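PDB 2QR4: peptidase M3B, oligoendopeptidase F from Enterococcus faecium, which probably hydrolyses short peptides as a zinc-dependent oligoendopeptidase of the M3 family. Local coordinates for residues Val162-Glu167 / Val174-Gly179; Arg191-Ala196 / Met281-Thr286. One frame throughout, in Å; residues are numbered along the deposited sequence.

Contact 1: residues Val162-Glu167 / Val174-Gly179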
ATOM      1  N   VAL A 162      -8.659   4.146  16.816  1.00 45.10           N
ATOM      2  CA  VAL A 162      -9.197   4.069  18.176  1.00 44.39           C
ATOM      3  C   VAL A 162     -10.721   4.095  18.107  1.00 48.15           C
ATOM      4  O   VAL A 162     -11.311   4.818  17.301  1.00 43.47           O
ATOM      5  CB  VAL A 162      -8.626   5.124  19.199  1.00 48.01           C
ATOM      6  CG1 VAL A 162      -7.355   5.793  18.696  1.00 39.51           C
ATOM      7  CG2 VAL A 162      -9.666   6.149  19.569  1.00 42.90           C
ATOM      8  N   PHE A 163     -11.342   3.268  18.941  1.00 46.22           N
ATOM      9  CA  PHE A 163     -12.780   3.031  18.887  1.00 44.75           C
ATOM     10  C   PHE A 163     -13.509   3.812  19.968  1.00 42.53           C
ATOM     11  O   PHE A 163     -12.896   4.245  20.945  1.00 40.45           O
ATOM     12  CB  PHE A 163     -13.051   1.530  19.006  1.00 45.09           C
ATOM     13  CG  PHE A 163     -12.456   0.734  17.888  1.00 40.93           C
ATOM     14  CD1 PHE A 163     -13.173   0.516  16.722  1.00 43.45           C
ATOM     15  CD2 PHE A 163     -11.163   0.248  17.978  1.00 39.88           C
ATOM     16  CE1 PHE A 163     -12.618  -0.199  15.667  1.00 44.95           C
ATOM     17  CE2 PHE A 163     -10.609  -0.476  16.931  1.00 37.34           C
ATOM     18  CZ  PHE A 163     -11.340  -0.693  15.774  1.00 38.56           C
ATOM     19  N   PRO A 164     -14.823   3.997  19.807  1.00 38.10           N
ATOM     20  CA  PRO A 164     -15.438   4.890  20.769  1.00 50.12           C
ATOM     21  C   PRO A 164     -15.612   4.233  22.135  1.00 51.52           C
ATOM     22  O   PRO A 164     -15.353   3.045  22.304  1.00 47.36           O
ATOM     23  CB  PRO A 164     -16.811   5.230  20.145  1.00 38.04           C
ATOM     24  CG  PRO A 164     -16.918   4.450  18.882  1.00 45.00           C
ATOM     25  CD  PRO A 164     -15.791   3.451  18.842  1.00 49.42           C
ATOM     26  N   THR A 165     -16.026   5.049  23.092  1.00 50.47           N
ATOM     27  CA  THR A 165     -16.436   4.633  24.418  1.00 42.82           C
ATOM     28  C   THR A 165     -17.889   4.166  24.389  1.00 36.41           C
ATOM     29  O   THR A 165     -18.703   4.709  23.651  1.00 42.44           O
ATOM     30  CB  THR A 165     -16.321   5.864  25.361  1.00 45.22           C
ATOM     31  OG1 THR A 165     -15.120   5.766  26.130  1.00 49.96           O
ATOM     32  CG2 THR A 165     -17.521   5.998  26.280  1.00 47.13           C
ATOM     33  N   ILE A 166     -18.224   3.174  25.200  1.00 39.83           N
ATOM     34  CA  ILE A 166     -19.618   2.809  25.398  1.00 37.99           C
ATOM     35  C   ILE A 166     -19.920   2.774  26.891  1.00 42.57           C
ATOM     36  O   ILE A 166     -19.014   2.917  27.710  1.00 44.35           O
ATOM     37  CB  ILE A 166     -19.924   1.412  24.820  1.00 46.11           C
ATOM     38  CG1 ILE A 166     -19.085   0.349  25.544  1.00 45.27           C
ATOM     39  CG2 ILE A 166     -19.677   1.388  23.320  1.00 43.46           C
ATOM     40  CD1 ILE A 166     -19.476  -1.084  25.254  1.00 32.12           C
ATOM     41  N   GLU A 167     -21.190   2.576  27.243  1.00 44.01           N
ATOM     42  CA  GLU A 167     -21.542   2.252  28.626  1.00 44.14           C
ATOM     43  C   GLU A 167     -21.440   0.749  28.787  1.00 41.43           C
ATOM     44  O   GLU A 167     -22.047   0.002  28.021  1.00 47.47           O
ATOM     45  CB  GLU A 167     -22.965   2.702  28.981  1.00 40.37           C
ATOM     46  CG  GLU A 167     -23.247   2.600  30.485  1.00 61.31           C
ATOM     47  CD  GLU A 167     -24.731   2.561  30.840  1.00 62.78           C
ATOM     48  OE1 GLU A 167     -25.076   1.913  31.852  1.00 59.74           O
ATOM     49  OE2 GLU A 167     -25.549   3.167  30.117  1.00 70.46           O
ATOM     50  N   VAL A 174     -16.696   2.245  29.290  1.00 45.41           N
ATOM     51  CA  VAL A 174     -15.729   1.259  28.794  1.00 47.76           C
ATOM     52  C   VAL A 174     -15.145   1.680  27.455  1.00 47.12           C
ATOM     53  O   VAL A 174     -15.872   2.055  26.543  1.00 51.54           O
ATOM     54  CB  VAL A 174     -16.355  -0.152  28.637  1.00 55.00           C
ATOM     55  CG1 VAL A 174     -15.360  -1.119  28.015  1.00 48.14           C
ATOM     56  CG2 VAL A 174     -16.823  -0.679  29.981  1.00 63.04           C
ATOM     57  N   GLN A 175     -13.825   1.608  27.347  1.00 52.70           N
ATOM     58  CA  GLN A 175     -13.129   1.885  26.104  1.00 52.01           C
ATOM     59  C   GLN A 175     -13.146   0.657  25.202  1.00 53.81           C
ATOM     60  O   GLN A 175     -12.626  -0.392  25.571  1.00 65.55           O
ATOM     61  CB  GLN A 175     -11.679   2.272  26.402  1.00 48.27           C
ATOM     62  CG  GLN A 175     -10.798   2.371  25.172  1.00 52.37           C
ATOM     63  CD  GLN A 175     -11.006   3.669  24.427  1.00 54.55           C
ATOM     64  OE1 GLN A 175     -10.569   4.730  24.869  1.00 61.00           O
ATOM     65  NE2 GLN A 175     -11.682   3.594  23.285  1.00 61.36           N
ATOM     66  N   LEU A 176     -13.749   0.784  24.024  1.00 53.14           N
ATOM     67  CA  LEU A 176     -13.711  -0.284  23.029  1.00 46.23           C
ATOM     68  C   LEU A 176     -12.306  -0.438  22.462  1.00 49.94           C
ATOM     69  O   LEU A 176     -11.558   0.546  22.335  1.00 50.05           O
ATOM     70  CB  LEU A 176     -14.664   0.028  21.880  1.00 49.12           C
ATOM     71  CG  LEU A 176     -15.969  -0.717  21.640  1.00 52.64           C
ATOM     72  CD1 LEU A 176     -16.533  -1.339  22.887  1.00 51.30           C
ATOM     73  CD2 LEU A 176     -16.938   0.273  21.032  1.00 46.13           C
ATOM     74  N   SER A 177     -11.974  -1.669  22.085  1.00 36.05           N
ATOM     75  CA  SER A 177     -10.666  -2.007  21.552  1.00 45.10           C
ATOM     76  C   SER A 177     -10.730  -3.439  21.063  1.00 41.73           C
ATOM     77  O   SER A 177     -11.670  -4.158  21.388  1.00 51.54           O
ATOM     78  CB  SER A 177      -9.602  -1.911  22.649  1.00 35.16           C
ATOM     79  OG  SER A 177      -9.767  -2.978  23.548  1.00 44.64           O
ATOM     80  N   HIS A 178      -9.723  -3.857  20.300  1.00 44.14           N
ATOM     81  CA  HIS A 178      -9.629  -5.242  19.836  1.00 43.19           C
ATOM     82  C   HIS A 178      -9.568  -6.248  20.987  1.00 45.35           C
ATOM     83  O   HIS A 178     -10.153  -7.330  20.902  1.00 49.38           O
ATOM     84  CB  HIS A 178      -8.417  -5.426  18.925  1.00 41.29           C
ATOM     85  CG  HIS A 178      -8.514  -4.669  17.637  1.00 50.27           C
ATOM     86  ND1 HIS A 178      -9.562  -4.836  16.756  1.00 49.76           N
ATOM     87  CD2 HIS A 178      -7.693  -3.749  17.077  1.00 40.87           C
ATOM     88  CE1 HIS A 178      -9.381  -4.052  15.706  1.00 46.03           C
ATOM     89  NE2 HIS A 178      -8.257  -3.380  15.879  1.00 56.58           N
ATOM     90  N   GLY A 179      -8.867  -5.889  22.062  1.00 40.73           N
ATOM     91  CA  GLY A 179      -8.724  -6.774  23.212  1.00 41.98           C
ATOM     92  C   GLY A 179     -10.023  -7.066  23.949  1.00 55.48           C
ATOM     93  O   GLY A 179     -10.221  -8.154  24.474  1.00 56.12           O
TER
HETATM   94  O   HOH W   1      -9.652   1.811  20.962  1.00 47.24           O
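Leu176 is the bump that fits between Phe163 and Ile166. Its CB sits 3.6 Å from CB of Phe163, and its two methyls meet Ile166: Leu176 CD2 lies 3.7 Å from Ile166 CG2, while Leu176 CD1 lies 3.8 Å from Ile166 CD1. The leucine and isoleucine side chains cross at about a right angle, so branches of one rest against branches of the other, and CD of Pro164 adds a looser wall beside CD2. Farther along, the Phe163 ring turns its edge, through CE2 and CZ, onto one face of the His178 imidazole in a T-shaped pair, with centroids 5.3 Å apart and planes at 75°. His178 NE2 is held by Asn157 O, which ties down that imidazole. The backbones are joined by a nearly straight pair of bonds between Ile166 and Val174, N to O in both directions, each 2.9 Å, and by Leu176 N to Pro164 O. Gln175 folds back at chi2 (79°), bringing NE2 to Leu176 O at 3.2 Å and, in a weak bond, to Phe163 O. A water bridges Phe163 N and Leu176 O. Leu184 of the following helix packs on Ile166 and Leu176. This is a short antiparallel beta hairpin, its second strand leading through the N-cap Ser177 into helix 178-185; the chain is mostly helical, with this hairpin as its small two-stranded sheet.

Contact 2: residues Arg191-Ala196 / Met281-Thr286; sequences RVREAA and MYDLYT
Arg193 meets Asp283 and Tyr282 with the polar edge of its guanidinium. The charged part is a salt bridge from Arg193 NH2 to Asp283 OD1, at 2.5 Å as modelled, a length too short to be taken at face value; the carboxylate plane stands 80° from the guanidinium plane. A further hydrogen bond runs from Arg193 NE to the backbone Tyr282 O, 3.1 Å, with the acceptor lying close to the guanidinium plane. Arg193 bends at chi3 (38°), which turns this edge toward the loop. Around this polar group, Asp283 OD2 forms a salt bridge with Arg190, Arg193 NH1 finds Ser187 O, Thr286 OG1 is bonded to Glu186 O and Ser187 O, and the Glu194 carboxylate pairs with Lys198.

Packing over flat faces makes up the rest. Thr286 CG2 rests over the centre of one guanidinium face, 3.7 Å from Arg193 CZ. Glu194 lays CB and CG over one face of the Tyr282 ring, running the same way as the tyrosine side chain, with CB 4.0 Å from the centroid of that ring in a CH-pi contact.

The contact thus fixes the loop between helices 260-274 and 302-308 against the N-terminal part of helix 190-206, with Leu185 of helix 178-185 touching Tyr282.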
ATOM      1  N   ARG A 191     -27.805  -4.885  25.627  1.00 40.79           N
ATOM      2  CA  ARG A 191     -27.561  -3.487  25.297  1.00 43.98           C
ATOM      3  C   ARG A 191     -26.070  -3.263  25.069  1.00 41.69           C
ATOM      4  O   ARG A 191     -25.667  -2.499  24.191  1.00 48.37           O
ATOM      5  CB  ARG A 191     -28.086  -2.567  26.411  1.00 46.08           C
ATOM      6  CG  ARG A 191     -27.597  -1.131  26.317  1.00 58.11           C
ATOM      7  CD  ARG A 191     -27.797  -0.347  27.628  1.00 59.63           C
ATOM      8  NE  ARG A 191     -26.840  -0.700  28.681  1.00 50.36           N
ATOM      9  CZ  ARG A 191     -25.526  -0.471  28.619  1.00 59.68           C
ATOM     10  NH1 ARG A 191     -24.981   0.091  27.542  1.00 50.07           N
ATOM     11  NH2 ARG A 191     -24.745  -0.821  29.636  1.00 53.79           N
ATOM     12  N   VAL A 192     -25.255  -3.946  25.868  1.00 42.86           N
ATOM     13  CA  VAL A 192     -23.805  -3.829  25.793  1.00 39.14           C
ATOM     14  C   VAL A 192     -23.273  -4.441  24.497  1.00 45.94           C
ATOM     15  O   VAL A 192     -22.391  -3.878  23.837  1.00 43.57           O
ATOM     16  CB  VAL A 192     -23.158  -4.491  27.025  1.00 44.33           C
ATOM     17  CG1 VAL A 192     -21.700  -4.861  26.760  1.00 32.77           C
ATOM     18  CG2 VAL A 192     -23.299  -3.575  28.228  1.00 35.10           C
ATOM     19  N   ARG A 193     -23.843  -5.584  24.134  1.00 41.09           N
ATOM     20  CA  ARG A 193     -23.584  -6.226  22.848  1.00 42.67           C
ATOM     21  C   ARG A 193     -23.875  -5.289  21.671  1.00 41.70           C
ATOM     22  O   ARG A 193     -23.035  -5.101  20.779  1.00 46.23           O
ATOM     23  CB  ARG A 193     -24.429  -7.507  22.729  1.00 39.98           C
ATOM     24  CG  ARG A 193     -23.699  -8.757  23.114  1.00 48.72           C
ATOM     25  CD  ARG A 193     -24.594  -9.922  23.543  1.00 43.57           C
ATOM     26  NE  ARG A 193     -25.840 -10.090  22.801  1.00 37.98           N
ATOM     27  CZ  ARG A 193     -26.934 -10.607  23.366  1.00 40.61           C
ATOM     28  NH1 ARG A 193     -26.889 -10.954  24.642  1.00 27.65           N
ATOM     29  NH2 ARG A 193     -28.072 -10.766  22.691  1.00 31.01           N
ATOM     30  N   GLU A 194     -25.066  -4.706  21.659  1.00 40.47           N
ATOM     31  CA  GLU A 194     -25.484  -3.865  20.539  1.00 42.32           C
ATOM     32  C   GLU A 194     -24.583  -2.652  20.463  1.00 38.95           C
ATOM     33  O   GLU A 194     -24.206  -2.189  19.382  1.00 47.99           O
ATOM     34  CB  GLU A 194     -26.936  -3.432  20.730  1.00 37.33           C
ATOM     35  CG  GLU A 194     -27.461  -2.419  19.726  1.00 47.84           C
ATOM     36  CD  GLU A 194     -28.873  -1.963  20.081  1.00 54.86           C
ATOM     37  OE1 GLU A 194     -29.308  -2.219  21.220  1.00 59.43           O
ATOM     38  OE2 GLU A 194     -29.556  -1.363  19.230  1.00 61.70           O
ATOM     39  N   ALA A 195     -24.219  -2.135  21.625  1.00 34.74           N
ATOM     40  CA  ALA A 195     -23.426  -0.914  21.665  1.00 31.81           C
ATOM     41  C   ALA A 195     -21.974  -1.156  21.221  1.00 35.48           C
ATOM     42  O   ALA A 195     -21.392  -0.313  20.549  1.00 45.67           O
ATOM     43  CB  ALA A 195     -23.489  -0.298  23.056  1.00 21.72           C
ATOM     44  N   ALA A 196     -21.405  -2.303  21.594  1.00 34.31           N
ATOM     45  CA  ALA A 196     -20.040  -2.676  21.187  1.00 39.94           C
ATOM     46  C   ALA A 196     -19.972  -2.888  19.701  1.00 34.84           C
ATOM     47  O   ALA A 196     -19.046  -2.426  19.041  1.00 38.79           O
ATOM     48  CB  ALA A 196     -19.570  -3.959  21.902  1.00 36.24           C
HETATM   49  N   MSE A 281     -26.768  -9.804  13.998  1.00 43.40           N
HETATM   50  CA  MSE A 281     -25.371 -10.216  14.053  1.00 35.22           C
HETATM   51  C   MSE A 281     -24.827 -10.129  15.476  1.00 41.03           C
HETATM   52  O   MSE A 281     -24.110 -11.022  15.932  1.00 44.43           O
HETATM   53  CB  MSE A 281     -24.509  -9.411  13.064  1.00 39.26           C
HETATM   54  CG  MSE A 281     -24.857  -9.647  11.572  1.00 40.33           C
HETATM   55 SE   MSE A 281     -24.976 -11.566  11.062  1.00 65.14          SE
HETATM   56  CE  MSE A 281     -23.154 -12.153  11.484  1.00 37.38           C
ATOM     57  N   TYR A 282     -25.199  -9.085  16.209  1.00 38.07           N
ATOM     58  CA  TYR A 282     -24.636  -8.920  17.554  1.00 32.37           C
ATOM     59  C   TYR A 282     -25.265  -9.843  18.598  1.00 36.59           C
ATOM     60  O   TYR A 282     -25.018  -9.697  19.801  1.00 46.99           O
ATOM     61  CB  TYR A 282     -24.697  -7.459  18.008  1.00 39.77           C
ATOM     62  CG  TYR A 282     -26.066  -6.818  17.940  1.00 35.27           C
ATOM     63  CD1 TYR A 282     -27.054  -7.124  18.876  1.00 35.97           C
ATOM     64  CD2 TYR A 282     -26.364  -5.885  16.955  1.00 44.91           C
ATOM     65  CE1 TYR A 282     -28.317  -6.510  18.819  1.00 38.98           C
ATOM     66  CE2 TYR A 282     -27.615  -5.266  16.890  1.00 39.12           C
ATOM     67  CZ  TYR A 282     -28.585  -5.581  17.819  1.00 40.91           C
ATOM     68  OH  TYR A 282     -29.820  -4.971  17.730  1.00 47.30           O
ATOM     69  N   ASP A 283     -26.075 -10.796  18.139  1.00 35.81           N
ATOM     70  CA  ASP A 283     -26.638 -11.812  19.040  1.00 42.35           C
ATOM     71  C   ASP A 283     -26.077 -13.218  18.826  1.00 43.64           C
ATOM     72  O   ASP A 283     -26.520 -14.155  19.489  1.00 48.73           O
ATOM     73  CB  ASP A 283     -28.161 -11.890  18.882  1.00 34.70           C
ATOM     74  CG  ASP A 283     -28.863 -10.625  19.317  1.00 46.29           C
ATOM     75  OD1 ASP A 283     -28.451 -10.033  20.346  1.00 42.07           O
ATOM     76  OD2 ASP A 283     -29.832 -10.232  18.625  1.00 39.33           O
ATOM     77  N   LEU A 284     -25.134 -13.387  17.899  1.00 37.96           N
ATOM     78  CA  LEU A 284     -24.743 -14.747  17.488  1.00 41.72           C
ATOM     79  C   LEU A 284     -23.611 -15.367  18.302  1.00 46.64           C
ATOM     80  O   LEU A 284     -23.318 -16.551  18.142  1.00 53.48           O
ATOM     81  CB  LEU A 284     -24.378 -14.805  15.996  1.00 39.37           C
ATOM     82  CG  LEU A 284     -25.385 -14.266  14.976  1.00 55.71           C
ATOM     83  CD1 LEU A 284     -24.996 -14.685  13.575  1.00 52.76           C
ATOM     84  CD2 LEU A 284     -26.794 -14.719  15.281  1.00 43.40           C
ATOM     85  N   TYR A 285     -22.971 -14.588  19.169  1.00 47.56           N
ATOM     86  CA  TYR A 285     -21.781 -15.092  19.870  1.00 46.87           C
ATOM     87  C   TYR A 285     -21.981 -15.196  21.359  1.00 44.76           C
ATOM     88  O   TYR A 285     -21.059 -15.533  22.084  1.00 66.00           O
ATOM     89  CB  TYR A 285     -20.557 -14.224  19.550  1.00 46.01           C
ATOM     90  CG  TYR A 285     -20.354 -14.059  18.067  1.00 50.63           C
ATOM     91  CD1 TYR A 285     -20.961 -13.016  17.374  1.00 48.23           C
ATOM     92  CD2 TYR A 285     -19.571 -14.958  17.346  1.00 49.17           C
ATOM     93  CE1 TYR A 285     -20.780 -12.860  16.004  1.00 42.64           C
ATOM     94  CE2 TYR A 285     -19.389 -14.818  15.977  1.00 36.86           C
ATOM     95  CZ  TYR A 285     -19.993 -13.770  15.312  1.00 54.04           C
ATOM     96  OH  TYR A 285     -19.818 -13.632  13.955  1.00 63.84           O
ATOM     97  N   THR A 286     -23.192 -14.895  21.817  1.00 52.77           N
ATOM     98  CA  THR A 286     -23.537 -14.994  23.230  1.00 46.38           C
ATOM     99  C   THR A 286     -24.091 -16.406  23.507  1.00 53.70           C
ATOM    100  O   THR A 286     -24.725 -16.999  22.635  1.00 55.43           O
ATOM    101  CB  THR A 286     -24.554 -13.884  23.603  1.00 39.59           C
ATOM    102  OG1 THR A 286     -24.687 -13.776  25.027  1.00 43.19           O
ATOM    103  CG2 THR A 286     -25.916 -14.129  22.985  1.00 37.12           C
TER

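Overall arrangement
Contacts 1 and 2 follow one another along the chain, their centres 14 Å apart and both on the same side of the chain's centre, 28 and 26 Å from it. They share helix 190-206: its first turns present Arg193 and Glu194 to the 281-286 loop, while Ala195 O and Ala196 O meet Ile166 and Leu176 of contact 1, with Ile166 CG2 3.7 Å from Ala195 O. Arg191 adds a polar tie, bonding through NH1 to Glu167 O and through NH2 at 3.5 Å to Glu167 OE1 in a salt bridge. Neither contact includes a metal or ligand; the zinc-binding HEXXH motif expected of the M3 family falls within helix 361-379, in neither pair of segments.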